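PDB 2JFN: glutamate racemase from Escherichia coli, which belongs to the Asp/Glu/hydantoin racemase family of alpha/beta enzymes and holds glutamic acid and UDP-N-acetylmuramoyl-L-alanine in separate pockets. Local coordinates for residues A[169-173]-A[174-178]; A[217-220]-A[221-224]; A[258-261]-A[262-265]. One frame throughout, in Å; residues are numbered along the deposited sequence.

In the fold
The three interactions are local turns and helix ends that follow one another along the chain. Interaction 1 ends helix 163-174. Interaction 2 leads from helix 211-217 into strand 223-225, an outermost strand of the four-stranded parallel sheet. Interaction 3 follows strand 253-256 of the mixed sheet and starts helix 261-264. The centres of interactions 1 and 3 are about 14 Å apart, and the His174 ring packs on the Gly262 carbonyl and the Gln265 side chain. The centre of interaction 2 is about 22 Å from that of interaction 1 and about 35 Å from that of interaction 3. Glu170's side chain is about 7 Å from the bound glutamic acid, so interaction 1 borders the ligand site, whereas interaction 2 is peripheral.

Interaction 1 (A[169-173]-A[174-178]); sequences AEAKL and HGEDV
Glu170 and His174, one helical turn apart, lie side by side and point the same way. The side-chain hydrogen bond from His174 NE2 to Glu170 OE2 is long (3.3 Å) and bent, and meets OE2 almost end-on to its C-O bond. The acceptor lies in the imidazole plane, but the carboxylate is turned 42° out of that plane. Glu170 reaches this place because its chain bends at chi2 (-73°), which swings the carboxylate alongside the helix. Its other oxygen, OE1, accepts from His206 NE2 and Val31 N, so both oxygens are engaged.

Backbone hydrogen bonds close the helix. Ala171 O receives Glu176 N at 3.0 Å and His174 N at 2.9 Å, the two donors coming from opposite faces of the carbonyl plane. Gly175 N bonds back to Lys172 O at 3.1 Å, and Gly175 itself adopts positive phi (110°). A water donates to both Lys172 O and Glu176 O, and the CA of Lys172 makes a nearly straight C-H...O contact with Glu176 O at 3.2 Å.

Aliphatic contact comes mainly from the extended Lys172 chain, which runs past Val178, its CB 3.7 Å from Val178 CG2, before its amino group meets Glu213 and Leu209 O. Ala171 CB also touches the Glu176 chain.

The backbone pattern is a Schellman motif ending helix 163-174. Separately, the Glu170 carboxylate links this helix end to His206 of the glutamic acid pocket, as a second-shell partner.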
loop_
_atom_site.group_PDB
_atom_site.type_symbol
_atom_site.label_atom_id
_atom_site.label_comp_id
_atom_site.label_asym_id
_atom_site.label_seq_id
_atom_site.Cartn_x
_atom_site.Cartn_y
_atom_site.Cartn_z
ATOM N N ALA A 169 -12.433 -0.988 0.761
ATOM C CA ALA A 169 -11.403 -1.258 1.763
ATOM C C ALA A 169 -11.449 -0.166 2.831
ATOM O O ALA A 169 -11.387 -0.456 4.028
ATOM C CB ALA A 169 -10.011 -1.306 1.105
ATOM N N GLU A 170 -11.555 1.089 2.402
ATOM C CA GLU A 170 -11.637 2.196 3.355
ATOM C C GLU A 170 -12.840 1.965 4.266
ATOM O O GLU A 170 -12.721 2.000 5.489
ATOM C CB GLU A 170 -11.794 3.537 2.628
ATOM C CG GLU A 170 -10.510 4.085 2.012
ATOM C CD GLU A 170 -9.527 4.626 3.052
ATOM O OE1 GLU A 170 -8.301 4.523 2.820
ATOM O OE2 GLU A 170 -9.974 5.163 4.092
ATOM N N ALA A 171 -13.999 1.716 3.662
ATOM C CA ALA A 171 -15.217 1.479 4.431
ATOM C C ALA A 171 -15.012 0.378 5.461
ATOM O O ALA A 171 -15.358 0.534 6.633
ATOM C CB ALA A 171 -16.358 1.102 3.498
ATOM N N LYS A 172 -14.448 -0.741 5.024
ATOM C CA LYS A 172 -14.228 -1.860 5.925
ATOM C C LYS A 172 -13.473 -1.478 7.193
ATOM O O LYS A 172 -13.928 -1.781 8.299
ATOM C CB LYS A 172 -13.486 -2.990 5.208
ATOM C CG LYS A 172 -13.258 -4.208 6.087
ATOM C CD LYS A 172 -12.538 -5.319 5.329
ATOM C CE LYS A 172 -12.346 -6.545 6.208
ATOM N NZ LYS A 172 -11.683 -7.643 5.464
ATOM N N LEU A 173 -12.329 -0.819 7.048
ATOM C CA LEU A 173 -11.553 -0.441 8.219
ATOM C C LEU A 173 -12.180 0.717 8.989
ATOM O O LEU A 173 -11.712 1.077 10.066
ATOM C CB LEU A 173 -10.109 -0.095 7.831
ATOM C CG LEU A 173 -9.239 -1.159 7.140
ATOM C CD1 LEU A 173 -7.843 -1.120 7.744
ATOM C CD2 LEU A 173 -9.837 -2.544 7.294
ATOM N N HIS A 174 -13.233 1.307 8.438
ATOM C CA HIS A 174 -13.912 2.397 9.125
ATOM C C HIS A 174 -15.087 1.838 9.915
ATOM O O HIS A 174 -15.770 2.569 10.628
ATOM C CB HIS A 174 -14.378 3.460 8.126
ATOM C CG HIS A 174 -13.304 4.434 7.750
ATOM N ND1 HIS A 174 -13.003 5.542 8.515
ATOM C CD2 HIS A 174 -12.415 4.431 6.728
ATOM C CE1 HIS A 174 -11.977 6.178 7.979
ATOM N NE2 HIS A 174 -11.600 5.524 6.895
ATOM N N GLY A 175 -15.312 0.533 9.785
ATOM C CA GLY A 175 -16.391 -0.103 10.521
ATOM C C GLY A 175 -17.583 -0.571 9.709
ATOM O O GLY A 175 -18.504 -1.178 10.260
ATOM N N GLU A 176 -17.588 -0.290 8.409
ATOM C CA GLU A 176 -18.696 -0.718 7.564
ATOM C C GLU A 176 -18.415 -2.095 6.981
ATOM O O GLU A 176 -17.263 -2.462 6.759
ATOM C CB GLU A 176 -18.938 0.282 6.427
ATOM C CG GLU A 176 -19.442 1.648 6.875
ATOM C CD GLU A 176 -18.329 2.573 7.335
ATOM O OE1 GLU A 176 -17.490 2.964 6.491
ATOM O OE2 GLU A 176 -18.294 2.912 8.538
ATOM N N ASP A 177 -19.474 -2.860 6.738
ATOM C CA ASP A 177 -19.338 -4.199 6.183
ATOM C C ASP A 177 -19.243 -4.111 4.670
ATOM O O ASP A 177 -19.921 -3.304 4.041
ATOM C CB ASP A 177 -20.540 -5.050 6.587
ATOM C CG ASP A 177 -20.759 -5.059 8.091
ATOM O OD1 ASP A 177 -20.018 -5.781 8.798
ATOM O OD2 ASP A 177 -21.659 -4.324 8.562
ATOM N N VAL A 178 -18.390 -4.944 4.090
ATOM C CA VAL A 178 -18.201 -4.949 2.650
ATOM C C VAL A 178 -19.323 -5.710 1.947
ATOM O O VAL A 178 -19.605 -6.860 2.275
ATOM C CB VAL A 178 -16.846 -5.600 2.280
ATOM C CG1 VAL A 178 -16.628 -5.536 0.777
ATOM C CG2 VAL A 178 -15.714 -4.901 3.027
HETATM O O HOH W 1 -15.919 -3.807 8.952
#

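Interaction 2 (A[217-220]-A[221-224]); sequences VLPE and GTRL
Thr222 places its OG1 over the face of the Pro219 ring, 3.5 Å from Pro219 CG. The same hydroxyl donates a short hydrogen bond of 2.6 Å to Pro219 O. Thr222 N reaches that carbonyl oxygen too, at 3.2 Å, so one residue grips the acceptor with both its backbone and its side chain. Each donor is tilted only about 15° from the carbonyl plane. This double hold is possible because OG1 sits beside the backbone N of Thr222 (chi1 -54°), bringing the hydroxyl round to the side on which the N-H points. OG1 also accepts from a water at 3.0 Å, which sits over one face of the turn and makes a weak bond to Glu220 O as well.

Beyond the turn, toward the strand and helix ends, the contact becomes apolar. Leu218 approaches Leu224 with the end of its chain, CD1 to CD2 3.7 Å, and Thr222 CG2 stands beside the same Leu218 methyl at 4.1 Å. Trp190 and Leu187 also touch Leu218, which is buried, while Val200 of the adjoining strand 199-202 packs on both Thr222 and Leu224. Glu220 and Gly221, by contrast, are exposed.

Gly221, at the third position with phi 82°, takes the backbone shape that this reversal requires. The whole is a type II beta turn from Pro219 to Thr222, joining helix 211-217 to an edge strand of the parallel alpha/beta sheet.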
loop_
_atom_site.group_PDB
_atom_site.type_symbol
_atom_site.label_atom_id
_atom_site.label_comp_id
_atom_site.label_asym_id
_atom_site.label_seq_id
_atom_site.Cartn_x
_atom_site.Cartn_y
_atom_site.Cartn_z
ATOM N N VAL A 217 -15.616 -14.240 -3.454
ATOM C CA VAL A 217 -16.176 -13.883 -4.750
ATOM C C VAL A 217 -15.436 -14.474 -5.944
ATOM O O VAL A 217 -16.057 -14.884 -6.921
ATOM C CB VAL A 217 -16.221 -12.338 -4.904
ATOM C CG1 VAL A 217 -16.741 -11.950 -6.280
ATOM C CG2 VAL A 217 -17.099 -11.747 -3.825
ATOM N N LEU A 218 -14.109 -14.508 -5.871
ATOM C CA LEU A 218 -13.304 -15.033 -6.969
ATOM C C LEU A 218 -13.464 -16.539 -7.153
ATOM O O LEU A 218 -13.706 -17.274 -6.192
ATOM C CB LEU A 218 -11.820 -14.710 -6.746
ATOM C CG LEU A 218 -11.388 -13.238 -6.791
ATOM C CD1 LEU A 218 -9.990 -13.113 -6.205
ATOM C CD2 LEU A 218 -11.423 -12.719 -8.224
ATOM N N PRO A 219 -13.333 -17.018 -8.400
ATOM C CA PRO A 219 -13.462 -18.449 -8.682
ATOM C C PRO A 219 -12.504 -19.294 -7.853
ATOM O O PRO A 219 -11.355 -18.909 -7.618
ATOM C CB PRO A 219 -13.179 -18.544 -10.183
ATOM C CG PRO A 219 -12.382 -17.316 -10.478
ATOM C CD PRO A 219 -13.059 -16.267 -9.636
ATOM N N GLU A 220 -12.993 -20.446 -7.412
ATOM C CA GLU A 220 -12.215 -21.368 -6.593
ATOM C C GLU A 220 -10.819 -21.554 -7.177
ATOM O O GLU A 220 -10.642 -21.539 -8.398
ATOM C CB GLU A 220 -12.910 -22.731 -6.537
ATOM C CG GLU A 220 -14.432 -22.667 -6.567
ATOM C CD GLU A 220 -15.056 -24.000 -6.966
ATOM O OE1 GLU A 220 -14.896 -24.982 -6.209
ATOM O OE2 GLU A 220 -15.700 -24.064 -8.042
ATOM N N GLY A 221 -9.831 -21.718 -6.304
ATOM C CA GLY A 221 -8.470 -21.936 -6.762
ATOM C C GLY A 221 -7.654 -20.718 -7.155
ATOM O O GLY A 221 -6.487 -20.861 -7.524
ATOM N N THR A 222 -8.243 -19.528 -7.089
ATOM C CA THR A 222 -7.507 -18.316 -7.441
ATOM C C THR A 222 -6.511 -17.991 -6.330
ATOM O O THR A 222 -6.872 -17.938 -5.152
ATOM C CB THR A 222 -8.441 -17.097 -7.624
ATOM O OG1 THR A 222 -9.472 -17.403 -8.578
ATOM C CG2 THR A 222 -7.640 -15.906 -8.125
ATOM N N ARG A 223 -5.255 -17.778 -6.707
ATOM C CA ARG A 223 -4.222 -17.459 -5.735
ATOM C C ARG A 223 -3.937 -15.962 -5.726
ATOM O O ARG A 223 -3.647 -15.376 -6.767
ATOM C CB ARG A 223 -2.942 -18.225 -6.067
ATOM C CG ARG A 223 -1.796 -17.974 -5.110
ATOM C CD ARG A 223 -0.661 -18.924 -5.430
ATOM N NE ARG A 223 0.476 -18.789 -4.525
ATOM C CZ ARG A 223 1.507 -19.624 -4.523
ATOM N NH1 ARG A 223 1.524 -20.644 -5.370
ATOM N NH2 ARG A 223 2.520 -19.438 -3.692
ATOM N N LEU A 224 -4.017 -15.350 -4.548
ATOM C CA LEU A 224 -3.762 -13.920 -4.416
ATOM C C LEU A 224 -2.285 -13.685 -4.125
ATOM O O LEU A 224 -1.680 -14.376 -3.302
ATOM C CB LEU A 224 -4.599 -13.321 -3.280
ATOM C CG LEU A 224 -6.117 -13.488 -3.386
ATOM C CD1 LEU A 224 -6.785 -12.833 -2.187
ATOM C CD2 LEU A 224 -6.613 -12.873 -4.683
HETATM O O HOH W 2 -9.146 -19.574 -10.650
#

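Interaction 3 (A[258-261]-A[262-265])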
loop_
_atom_site.group_PDB
_atom_site.type_symbol
_atom_site.label_atom_id
_atom_site.label_comp_id
_atom_site.label_asym_id
_atom_site.label_seq_id
_atom_site.Cartn_x
_atom_site.Cartn_y
_atom_site.Cartn_z
ATOM N N ALA A 258 -5.308 15.769 8.823
ATOM C CA ALA A 258 -6.407 16.602 9.295
ATOM C C ALA A 258 -7.228 15.773 10.267
ATOM O O ALA A 258 -7.607 14.644 9.962
ATOM C CB ALA A 258 -7.278 17.057 8.127
ATOM N N MET A 259 -7.492 16.330 11.442
ATOM C CA MET A 259 -8.268 15.625 12.452
ATOM C C MET A 259 -9.743 15.759 12.101
ATOM O O MET A 259 -10.454 16.604 12.645
ATOM C CB MET A 259 -7.982 16.218 13.832
ATOM C CG MET A 259 -8.423 15.347 14.992
ATOM S SD MET A 259 -7.606 13.738 14.999
ATOM C CE MET A 259 -5.994 14.159 15.595
ATOM N N THR A 260 -10.188 14.922 11.171
ATOM C CA THR A 260 -11.565 14.919 10.702
ATOM C C THR A 260 -12.323 13.749 11.311
ATOM O O THR A 260 -11.726 12.853 11.911
ATOM C CB THR A 260 -11.623 14.736 9.182
ATOM O OG1 THR A 260 -11.145 13.422 8.853
ATOM C CG2 THR A 260 -10.765 15.773 8.482
ATOM N N PRO A 261 -13.654 13.736 11.162
ATOM C CA PRO A 261 -14.397 12.612 11.730
ATOM C C PRO A 261 -13.943 11.310 11.071
ATOM O O PRO A 261 -13.815 10.287 11.735
ATOM C CB PRO A 261 -15.849 12.964 11.410
ATOM C CG PRO A 261 -15.837 14.472 11.498
ATOM C CD PRO A 261 -14.570 14.817 10.746
ATOM N N GLY A 262 -13.688 11.358 9.763
ATOM C CA GLY A 262 -13.243 10.169 9.054
ATOM C C GLY A 262 -11.948 9.595 9.614
ATOM O O GLY A 262 -11.844 8.394 9.848
ATOM N N ALA A 263 -10.958 10.452 9.829
ATOM C CA ALA A 263 -9.685 10.015 10.379
ATOM C C ALA A 263 -9.874 9.483 11.796
ATOM O O ALA A 263 -9.302 8.459 12.172
ATOM C CB ALA A 263 -8.693 11.171 10.385
ATOM N N GLU A 264 -10.683 10.186 12.583
ATOM C CA GLU A 264 -10.933 9.792 13.965
ATOM C C GLU A 264 -11.606 8.423 14.044
ATOM O O GLU A 264 -11.334 7.642 14.957
ATOM C CB GLU A 264 -11.782 10.869 14.655
ATOM C CG GLU A 264 -11.094 12.227 14.665
ATOM C CD GLU A 264 -12.037 13.399 14.903
ATOM O OE1 GLU A 264 -13.255 13.258 14.688
ATOM O OE2 GLU A 264 -11.543 14.478 15.285
ATOM N N GLN A 265 -12.463 8.125 13.074
ATOM C CA GLN A 265 -13.164 6.849 13.049
ATOM C C GLN A 265 -12.236 5.651 12.868
ATOM O O GLN A 265 -12.654 4.510 13.057
ATOM C CB GLN A 265 -14.229 6.854 11.951
ATOM C CG GLN A 265 -15.258 7.940 12.160
ATOM C CD GLN A 265 -16.366 7.916 11.133
ATOM O OE1 GLN A 265 -17.200 8.824 11.095
ATOM N NE2 GLN A 265 -16.390 6.876 10.298
#
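Thr260 caps the start of helix 261-264: its OG1 accepts a nearly straight hydrogen bond from Ala263 N at 3.1 Å. With chi1 at 66°, OG1 stands between the backbone N and carbonyl carbon of Thr260, which turns it toward the first helical turn. On this inner side the packing is close. The buried Ala263 methyl lies 3.7 Å from both Ala258 O and Thr260 OG1, which approach it from the same side, and the loop residue Asn55 touches it, its ND2 donating to Ala258 O and weakly to Thr260 OG1.

The other side is the solvent side, where Met259 and Pro261 are exposed. Met259 and Glu264 cross at about a right angle, with Met259 CG 3.3 Å from Glu264 OE2; both residues also touch a crystal neighbour. Glu264 OE1 turns the other way, coming to 3.2 Å from Pro261 CA. Pro261, at the first helical position, has no N-H to be capped.

The chemistry is that of a helix N-cap: the threonine hydroxyl accepts from an N-H of the first turn, as an N-cap side chain does. The Glu264 carboxylate may gain a little from the N-terminal end of the helix, though its OE1 also lies close to another acceptor, Thr260 O.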